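Local coordinates for protein lysyl oxidase (Pichia pastoris, PDB 1W7C) that probably oxidises primary amines, perhaps including peptidyl lysine, to aldehydes with copper and a built-in topaquinone cofactor, at residues G208-F213 with D347-Q352; V491-V496 with L612-A617. All blocks are in the same frame, centred on the assembly; numbering follows the deposited sequence.

Contact 1: residues G208-F213 with D347-Q352; sequences GFFFKF and DDPFNQ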
ATOM      1  N   GLY A 208      13.908  -2.782 -34.483  1.00 18.57           N
ATOM      2  CA  GLY A 208      14.820  -1.657 -34.645  1.00 20.28           C
ATOM      3  C   GLY A 208      14.815  -1.058 -36.033  1.00 19.17           C
ATOM      4  O   GLY A 208      15.673  -0.233 -36.356  1.00 20.95           O
ATOM      5  N   PHE A 209      13.840  -1.446 -36.864  1.00 20.62           N
ATOM      6  CA  PHE A 209      13.653  -0.771 -38.149  1.00 21.17           C
ATOM      7  C   PHE A 209      12.564   0.280 -38.002  1.00 19.75           C
ATOM      8  O   PHE A 209      11.456  -0.041 -37.595  1.00 20.41           O
ATOM      9  CB  PHE A 209      13.264  -1.759 -39.237  1.00 22.11           C
ATOM     10  CG  PHE A 209      13.172  -1.130 -40.582  1.00 22.17           C
ATOM     11  CD1 PHE A 209      14.304  -0.922 -41.317  1.00 24.25           C
ATOM     12  CD2 PHE A 209      11.966  -0.646 -41.065  1.00 22.82           C
ATOM     13  CE1 PHE A 209      14.238  -0.314 -42.531  1.00 30.83           C
ATOM     14  CE2 PHE A 209      11.899  -0.012 -42.295  1.00 28.61           C
ATOM     15  CZ  PHE A 209      13.039   0.153 -43.020  1.00 30.53           C
ATOM     16  N   PHE A 210      12.877   1.525 -38.319  1.00 20.93           N
ATOM     17  CA  PHE A 210      11.959   2.647 -38.129  1.00 20.76           C
ATOM     18  C   PHE A 210      11.733   3.409 -39.436  1.00 18.76           C
ATOM     19  O   PHE A 210      12.516   3.325 -40.380  1.00 21.68           O
ATOM     20  CB  PHE A 210      12.524   3.616 -37.079  1.00 21.08           C
ATOM     21  CG  PHE A 210      12.902   2.939 -35.777  1.00 19.54           C
ATOM     22  CD1 PHE A 210      14.221   2.623 -35.508  1.00 20.96           C
ATOM     23  CD2 PHE A 210      11.919   2.530 -34.871  1.00 18.79           C
ATOM     24  CE1 PHE A 210      14.557   1.957 -34.344  1.00 20.67           C
ATOM     25  CE2 PHE A 210      12.263   1.895 -33.690  1.00 19.81           C
ATOM     26  CZ  PHE A 210      13.564   1.588 -33.434  1.00 19.80           C
ATOM     27  N   PHE A 211      10.673   4.194 -39.451  1.00 19.61           N
ATOM     28  CA  PHE A 211      10.346   5.025 -40.574  1.00 20.75           C
ATOM     29  C   PHE A 211       9.508   6.221 -40.143  1.00 20.23           C
ATOM     30  O   PHE A 211       8.994   6.274 -39.030  1.00 20.16           O
ATOM     31  CB  PHE A 211       9.631   4.216 -41.678  1.00 21.28           C
ATOM     32  CG  PHE A 211       8.503   3.379 -41.176  1.00 19.93           C
ATOM     33  CD1 PHE A 211       7.220   3.900 -41.071  1.00 23.51           C
ATOM     34  CD2 PHE A 211       8.709   2.052 -40.828  1.00 22.66           C
ATOM     35  CE1 PHE A 211       6.172   3.120 -40.574  1.00 23.19           C
ATOM     36  CE2 PHE A 211       7.682   1.277 -40.338  1.00 21.42           C
ATOM     37  CZ  PHE A 211       6.404   1.797 -40.227  1.00 23.80           C
ATOM     38  N   LYS A 212       9.393   7.170 -41.058  1.00 20.65           N
ATOM     39  CA  LYS A 212       8.683   8.421 -40.840  1.00 19.97           C
ATOM     40  C   LYS A 212       7.971   8.774 -42.118  1.00 20.11           C
ATOM     41  O   LYS A 212       8.561   8.713 -43.192  1.00 21.82           O
ATOM     42  CB  LYS A 212       9.636   9.547 -40.455  1.00 22.05           C
ATOM     43  CG  LYS A 212       8.941  10.856 -40.065  1.00 21.26           C
ATOM     44  CD  LYS A 212       9.937  12.004 -39.962  1.00 21.63           C
ATOM     45  CE  LYS A 212       9.268  13.296 -39.565  1.00 21.50           C
ATOM     46  NZ  LYS A 212      10.182  14.474 -39.551  1.00 25.00           N
ATOM     47  N   PHE A 213       6.705   9.157 -42.004  1.00 20.85           N
ATOM     48  CA  PHE A 213       5.902   9.522 -43.165  1.00 21.42           C
ATOM     49  C   PHE A 213       5.080  10.776 -42.929  1.00 21.37           C
ATOM     50  O   PHE A 213       4.811  11.162 -41.805  1.00 20.89           O
ATOM     51  CB  PHE A 213       5.026   8.353 -43.650  1.00 20.27           C
ATOM     52  CG  PHE A 213       4.048   7.828 -42.625  1.00 21.28           C
ATOM     53  CD1 PHE A 213       2.727   8.219 -42.658  1.00 24.03           C
ATOM     54  CD2 PHE A 213       4.444   6.900 -41.648  1.00 20.82           C
ATOM     55  CE1 PHE A 213       1.817   7.698 -41.752  1.00 20.37           C
ATOM     56  CE2 PHE A 213       3.532   6.387 -40.726  1.00 21.38           C
ATOM     57  CZ  PHE A 213       2.226   6.789 -40.778  1.00 20.22           C
ATOM     58  N   ASP A 347      15.823   6.074 -26.910  1.00 16.46           N
ATOM     59  CA  ASP A 347      16.747   6.498 -27.929  1.00 17.75           C
ATOM     60  C   ASP A 347      16.166   6.401 -29.322  1.00 17.01           C
ATOM     61  O   ASP A 347      16.748   6.974 -30.249  1.00 18.80           O
ATOM     62  CB  ASP A 347      18.055   5.680 -27.883  1.00 19.72           C
ATOM     63  CG  ASP A 347      17.832   4.161 -28.037  1.00 20.66           C
ATOM     64  OD1 ASP A 347      16.812   3.626 -27.514  1.00 19.91           O
ATOM     65  OD2 ASP A 347      18.668   3.424 -28.607  1.00 19.38           O
ATOM     66  N   ASP A 348      15.056   5.678 -29.490  1.00 18.42           N
ATOM     67  CA  ASP A 348      14.537   5.348 -30.821  1.00 18.80           C
ATOM     68  C   ASP A 348      13.284   6.132 -31.153  1.00 18.31           C
ATOM     69  O   ASP A 348      12.604   6.629 -30.256  1.00 18.05           O
ATOM     70  CB  ASP A 348      14.425   3.815 -31.007  1.00 18.88           C
ATOM     71  CG  ASP A 348      13.158   3.212 -30.502  1.00 18.09           C
ATOM     72  OD1 ASP A 348      13.271   2.074 -29.956  1.00 18.11           O
ATOM     73  OD2 ASP A 348      12.032   3.711 -30.700  1.00 18.61           O
ATOM     74  N   PRO A 349      13.022   6.339 -32.443  1.00 17.82           N
ATOM     75  CA  PRO A 349      11.935   7.236 -32.841  1.00 18.86           C
ATOM     76  C   PRO A 349      10.534   6.616 -32.777  1.00 18.05           C
ATOM     77  O   PRO A 349       9.556   7.291 -33.137  1.00 20.09           O
ATOM     78  CB  PRO A 349      12.287   7.593 -34.272  1.00 22.57           C
ATOM     79  CG  PRO A 349      13.009   6.387 -34.771  1.00 21.76           C
ATOM     80  CD  PRO A 349      13.806   5.883 -33.606  1.00 20.96           C
ATOM     81  N   PHE A 350      10.414   5.359 -32.377  1.00 17.82           N
ATOM     82  CA  PHE A 350       9.091   4.809 -32.095  1.00 17.59           C
ATOM     83  C   PHE A 350       8.726   5.036 -30.642  1.00 17.49           C
ATOM     84  O   PHE A 350       7.721   5.710 -30.337  1.00 17.58           O
ATOM     85  CB  PHE A 350       8.977   3.349 -32.465  1.00 18.84           C
ATOM     86  CG  PHE A 350       7.557   2.844 -32.428  1.00 18.51           C
ATOM     87  CD1 PHE A 350       6.716   2.979 -33.538  1.00 18.49           C
ATOM     88  CD2 PHE A 350       7.039   2.261 -31.294  1.00 19.85           C
ATOM     89  CE1 PHE A 350       5.414   2.517 -33.504  1.00 18.44           C
ATOM     90  CE2 PHE A 350       5.727   1.830 -31.272  1.00 18.20           C
ATOM     91  CZ  PHE A 350       4.926   1.953 -32.380  1.00 19.64           C
ATOM     92  N   ASN A 351       9.520   4.486 -29.739  1.00 17.06           N
ATOM     93  CA  ASN A 351       9.189   4.602 -28.320  1.00 16.09           C
ATOM     94  C   ASN A 351       9.284   6.050 -27.846  1.00 16.78           C
ATOM     95  O   ASN A 351       8.467   6.488 -27.052  1.00 16.44           O
ATOM     96  CB  ASN A 351      10.018   3.646 -27.471  1.00 16.46           C
ATOM     97  CG  ASN A 351       9.556   2.192 -27.591  1.00 18.24           C
ATOM     98  OD1 ASN A 351       8.647   1.859 -28.348  1.00 19.04           O
ATOM     99  ND2 ASN A 351      10.167   1.329 -26.814  1.00 27.19           N
ATOM    100  N   GLN A 352      10.225   6.835 -28.374  1.00 15.78           N
ATOM    101  CA  GLN A 352      10.346   8.220 -27.922  1.00 15.68           C
ATOM    102  C   GLN A 352       9.116   9.065 -28.340  1.00 17.02           C
ATOM    103  O   GLN A 352       8.839  10.074 -27.708  1.00 19.32           O
ATOM    104  CB  GLN A 352      11.666   8.846 -28.375  1.00 17.21           C
ATOM    105  CG  GLN A 352      11.841  10.323 -28.039  1.00 17.57           C
ATOM    106  CD  GLN A 352      11.672  10.654 -26.545  1.00 15.89           C
ATOM    107  OE1 GLN A 352      12.038   9.878 -25.660  1.00 16.63           O
ATOM    108  NE2 GLN A 352      11.105  11.824 -26.280  1.00 17.47           N
TER
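The ring of Phe210 is the one side chain of 208-213 that reaches into the turn 347-352, where it is met in turn by Pro349, Asp348 and Phe350. Pro349 lies over one face: its CD sits 3.8 Å from the centroid of the Phe210 ring, 13° off the ring normal, a CH-pi contact. The neighbouring Pro349 CG rests 3.6 Å from Phe210 CG, near the root of the ring. At the far end Phe210 CZ comes within 3.4 Å of Asp348 CG, an oblique approach with ring and carboxylate planes 34° apart. Phe350 adds its CB, 3.8 Å from Phe210 CE2, while its own ring, with CG anti to the backbone N (chi1 -169°), leads away. Asp348 helps shape the turn, its OD2 taking two backbone N-H groups: Phe350 N at 2.9 Å, on the anti side of the carboxylate, makes an Asx turn, and Asn351 N at 2.8 Å, nearly in line with the C-O bond, extends it to an Asx motif. These two bonds fix the carboxylate within its turn, where it meets the ring by van der Waals contact. Phe210 itself belongs to a five-stranded antiparallel sheet, joined by backbone bonds to Ile229 and touching Thr192 on strand 187-195, whereas the turn belongs to the copper amine oxidase enzyme domain. Farther out, Asn351 bonds to Ser486 and Gln463, and Trp521 of the second subunit packs on Pro349 and donates NE1 to Asp347 O.

Contact 2: residues V491-V496 with L612-A617; sequences VLNYKV and LRSSTA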
ATOM      1  N   VAL A 491       0.389   7.184 -15.827  1.00 12.64           N
ATOM      2  CA  VAL A 491      -0.267   8.134 -14.934  1.00 13.05           C
ATOM      3  C   VAL A 491      -1.764   8.091 -15.197  1.00 13.35           C
ATOM      4  O   VAL A 491      -2.192   8.029 -16.362  1.00 13.72           O
ATOM      5  CB  VAL A 491       0.271   9.582 -15.016  1.00 13.83           C
ATOM      6  CG1 VAL A 491      -0.100  10.351 -13.744  1.00 15.04           C
ATOM      7  CG2 VAL A 491       1.768   9.620 -15.242  1.00 15.20           C
ATOM      8  N   LEU A 492      -2.555   8.076 -14.144  1.00 12.17           N
ATOM      9  CA  LEU A 492      -4.024   7.920 -14.197  1.00 12.80           C
ATOM     10  C   LEU A 492      -4.612   9.102 -13.423  1.00 12.60           C
ATOM     11  O   LEU A 492      -4.144   9.392 -12.328  1.00 14.22           O
ATOM     12  CB  LEU A 492      -4.507   6.614 -13.523  1.00 15.79           C
ATOM     13  CG  LEU A 492      -4.166   5.313 -14.182  1.00 18.85           C
ATOM     14  CD1 LEU A 492      -2.769   4.875 -13.818  1.00 20.88           C
ATOM     15  CD2 LEU A 492      -5.183   4.231 -13.793  1.00 24.56           C
ATOM     16  N   ASN A 493      -5.656   9.725 -13.959  1.00 12.94           N
ATOM     17  CA  ASN A 493      -6.361  10.835 -13.321  1.00 12.22           C
ATOM     18  C   ASN A 493      -7.738  10.372 -12.888  1.00 12.05           C
ATOM     19  O   ASN A 493      -8.472   9.787 -13.683  1.00 13.24           O
ATOM     20  CB  ASN A 493      -6.510  12.009 -14.289  1.00 12.28           C
ATOM     21  CG  ASN A 493      -7.057  13.236 -13.635  1.00 13.91           C
ATOM     22  OD1 ASN A 493      -8.163  13.674 -13.964  1.00 13.65           O
ATOM     23  ND2 ASN A 493      -6.269  13.858 -12.736  1.00 13.86           N
ATOM     24  N   TYR A 494      -8.084  10.677 -11.635  1.00 12.40           N
ATOM     25  CA  TYR A 494      -9.421  10.441 -11.114  1.00 12.07           C
ATOM     26  C   TYR A 494     -10.084  11.761 -10.719  1.00 12.74           C
ATOM     27  O   TYR A 494      -9.527  12.574 -10.003  1.00 13.03           O
ATOM     28  CB  TYR A 494      -9.353   9.555  -9.877  1.00 13.41           C
ATOM     29  CG  TYR A 494      -8.900   8.123 -10.128  1.00 12.35           C
ATOM     30  CD1 TYR A 494      -7.546   7.835 -10.230  1.00 12.97           C
ATOM     31  CD2 TYR A 494      -9.796   7.088 -10.243  1.00 13.61           C
ATOM     32  CE1 TYR A 494      -7.123   6.533 -10.474  1.00 13.75           C
ATOM     33  CE2 TYR A 494      -9.395   5.813 -10.467  1.00 13.31           C
ATOM     34  CZ  TYR A 494      -8.045   5.536 -10.574  1.00 13.41           C
ATOM     35  OH  TYR A 494      -7.623   4.235 -10.764  1.00 15.97           O
ATOM     36  N   LYS A 495     -11.320  11.939 -11.169  1.00 12.64           N
ATOM     37  CA  LYS A 495     -12.164  13.037 -10.716  1.00 12.16           C
ATOM     38  C   LYS A 495     -12.850  12.591  -9.432  1.00 11.95           C
ATOM     39  O   LYS A 495     -13.624  11.620  -9.444  1.00 13.51           O
ATOM     40  CB  LYS A 495     -13.192  13.388 -11.779  1.00 13.15           C
ATOM     41  CG  LYS A 495     -14.003  14.617 -11.471  1.00 14.15           C
ATOM     42  CD  LYS A 495     -15.090  14.799 -12.527  1.00 15.35           C
ATOM     43  CE  LYS A 495     -15.883  16.107 -12.352  1.00 15.04           C
ATOM     44  NZ  LYS A 495     -17.017  16.129 -13.342  1.00 14.67           N
ATOM     45  N   VAL A 496     -12.534  13.247  -8.320  1.00 12.50           N
ATOM     46  CA  VAL A 496     -13.040  12.878  -7.013  1.00 12.85           C
ATOM     47  C   VAL A 496     -13.837  14.071  -6.496  1.00 12.45           C
ATOM     48  O   VAL A 496     -13.300  14.990  -5.852  1.00 13.43           O
ATOM     49  CB  VAL A 496     -11.871  12.521  -6.040  1.00 13.57           C
ATOM     50  CG1 VAL A 496     -12.401  12.043  -4.709  1.00 14.38           C
ATOM     51  CG2 VAL A 496     -10.933  11.464  -6.626  1.00 13.75           C
ATOM     52  N   LEU A 612     -16.313  19.106 -16.949  1.00 14.31           N
ATOM     53  CA  LEU A 612     -16.814  17.780 -16.806  1.00 14.65           C
ATOM     54  C   LEU A 612     -15.699  16.770 -16.673  1.00 14.46           C
ATOM     55  O   LEU A 612     -15.789  15.830 -15.873  1.00 14.12           O
ATOM     56  CB  LEU A 612     -17.651  17.472 -18.050  1.00 15.20           C
ATOM     57  CG  LEU A 612     -18.108  16.023 -18.202  1.00 16.14           C
ATOM     58  CD1 LEU A 612     -19.037  15.642 -17.081  1.00 16.88           C
ATOM     59  CD2 LEU A 612     -18.764  15.852 -19.567  1.00 17.50           C
ATOM     60  N   ARG A 613     -14.655  16.980 -17.464  1.00 13.87           N
ATOM     61  CA  ARG A 613     -13.658  15.925 -17.694  1.00 13.28           C
ATOM     62  C   ARG A 613     -12.290  16.545 -17.992  1.00 13.64           C
ATOM     63  O   ARG A 613     -12.199  17.591 -18.622  1.00 13.88           O
ATOM     64  CB  ARG A 613     -14.101  15.019 -18.850  1.00 14.12           C
ATOM     65  CG  ARG A 613     -14.380  15.754 -20.169  1.00 14.44           C
ATOM     66  CD  ARG A 613     -15.103  14.850 -21.181  1.00 14.74           C
ATOM     67  NE  ARG A 613     -14.343  13.632 -21.403  1.00 13.78           N
ATOM     68  CZ  ARG A 613     -14.816  12.504 -21.850  1.00 14.51           C
ATOM     69  NH1 ARG A 613     -16.079  12.453 -22.243  1.00 15.44           N
ATOM     70  NH2 ARG A 613     -14.026  11.454 -21.926  1.00 15.26           N
ATOM     71  N   SER A 614     -11.231  15.871 -17.520  1.00 12.95           N
ATOM     72  CA  SER A 614      -9.883  16.397 -17.623  1.00 13.03           C
ATOM     73  C   SER A 614      -9.169  16.044 -18.935  1.00 13.17           C
ATOM     74  O   SER A 614      -8.101  16.582 -19.186  1.00 14.12           O
ATOM     75  CB  SER A 614      -9.069  15.920 -16.448  1.00 13.86           C
ATOM     76  OG  SER A 614      -9.123  14.515 -16.392  1.00 14.50           O
ATOM     77  N   SER A 615      -9.707  15.077 -19.679  1.00 13.58           N
ATOM     78  CA  SER A 615      -9.246  14.709 -21.006  1.00 14.27           C
ATOM     79  C   SER A 615     -10.448  14.291 -21.802  1.00 13.93           C
ATOM     80  O   SER A 615     -11.564  14.231 -21.246  1.00 14.91           O
ATOM     81  CB  SER A 615      -8.232  13.561 -20.930  1.00 15.61           C
ATOM     82  OG  SER A 615      -7.629  13.340 -22.199  1.00 15.15           O
ATOM     83  N   THR A 616     -10.254  14.022 -23.083  1.00 13.92           N
ATOM     84  CA  THR A 616     -11.310  13.482 -23.954  1.00 13.89           C
ATOM     85  C   THR A 616     -10.706  12.446 -24.861  1.00 14.28           C
ATOM     86  O   THR A 616      -9.490  12.419 -25.041  1.00 14.33           O
ATOM     87  CB  THR A 616     -11.953  14.604 -24.839  1.00 14.95           C
ATOM     88  OG1 THR A 616     -11.078  14.944 -25.909  1.00 15.82           O
ATOM     89  CG2 THR A 616     -12.290  15.848 -24.058  1.00 16.23           C
ATOM     90  N   ALA A 617     -11.545  11.664 -25.511  1.00 14.50           N
ATOM     91  CA  ALA A 617     -11.095  10.693 -26.500  1.00 14.82           C
ATOM     92  C   ALA A 617     -10.525  11.385 -27.749  1.00 16.09           C
ATOM     93  O   ALA A 617      -9.910  10.732 -28.563  1.00 16.17           O
ATOM     94  CB  ALA A 617     -12.243   9.774 -26.921  1.00 15.92           C
TER
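Asn493 and Lys495, two residues apart on strand 488-498, both reach toward the loop 612-617 and meet it at different kinds of atom. Asn493 presents its amide oxygen to a hydroxyl: Ser614 OG donates to Asn493 OD1 over 2.7 Å, arriving 40° above the carbonyl plane. The amide's other end, ND2, bonds to Asn649 on strand 642-654, which helps fix its rotation. Lys495 runs out fully extended from CG anti to the backbone N (chi1 -173°), bringing NZ to 2.8 Å from Leu612 O, with the donor tilted 31° from the carbonyl plane. Strand 488-498 pairs antiparallel with strands 329-344 and 642-654 within the beta-rich enzyme domain of copper amine oxidases, and the loop runs alongside it in roughly the opposite direction. Beside its bond to the loop, the ammonium forms a salt bridge with Glu334, so this buried charge has a carboxylate mate as well as a backbone acceptor. A methionine in place of Lys495 would probably leave Glu334 without its countercharge and Leu612 O without this donor. The backbone N of Ser614 bonds in addition to OE1 of Gln338 on strand 329-344, and Arg613 NE braces the loop through Ser615 O.

From the N terminus, contact 1 opens on strand 209-214 of the five-stranded sheet, in the DUF1965 family region, and 133 residues later it closes a loop by bringing the turn 347-352 of the enzyme domain against that strand. Contact 2 opens only after that, on strand 488-498, and closes 115 residues later at 612-617, so the two loops run in series and neither nest nor cross. Contact 1 therefore joins two family regions at the subunit interface, while contact 2 ties a strand to a loop inside the enzyme domain. Their centres lie about 29 Å apart and they do not touch; strand 488-498 also carries the copper ligands His488 and His490.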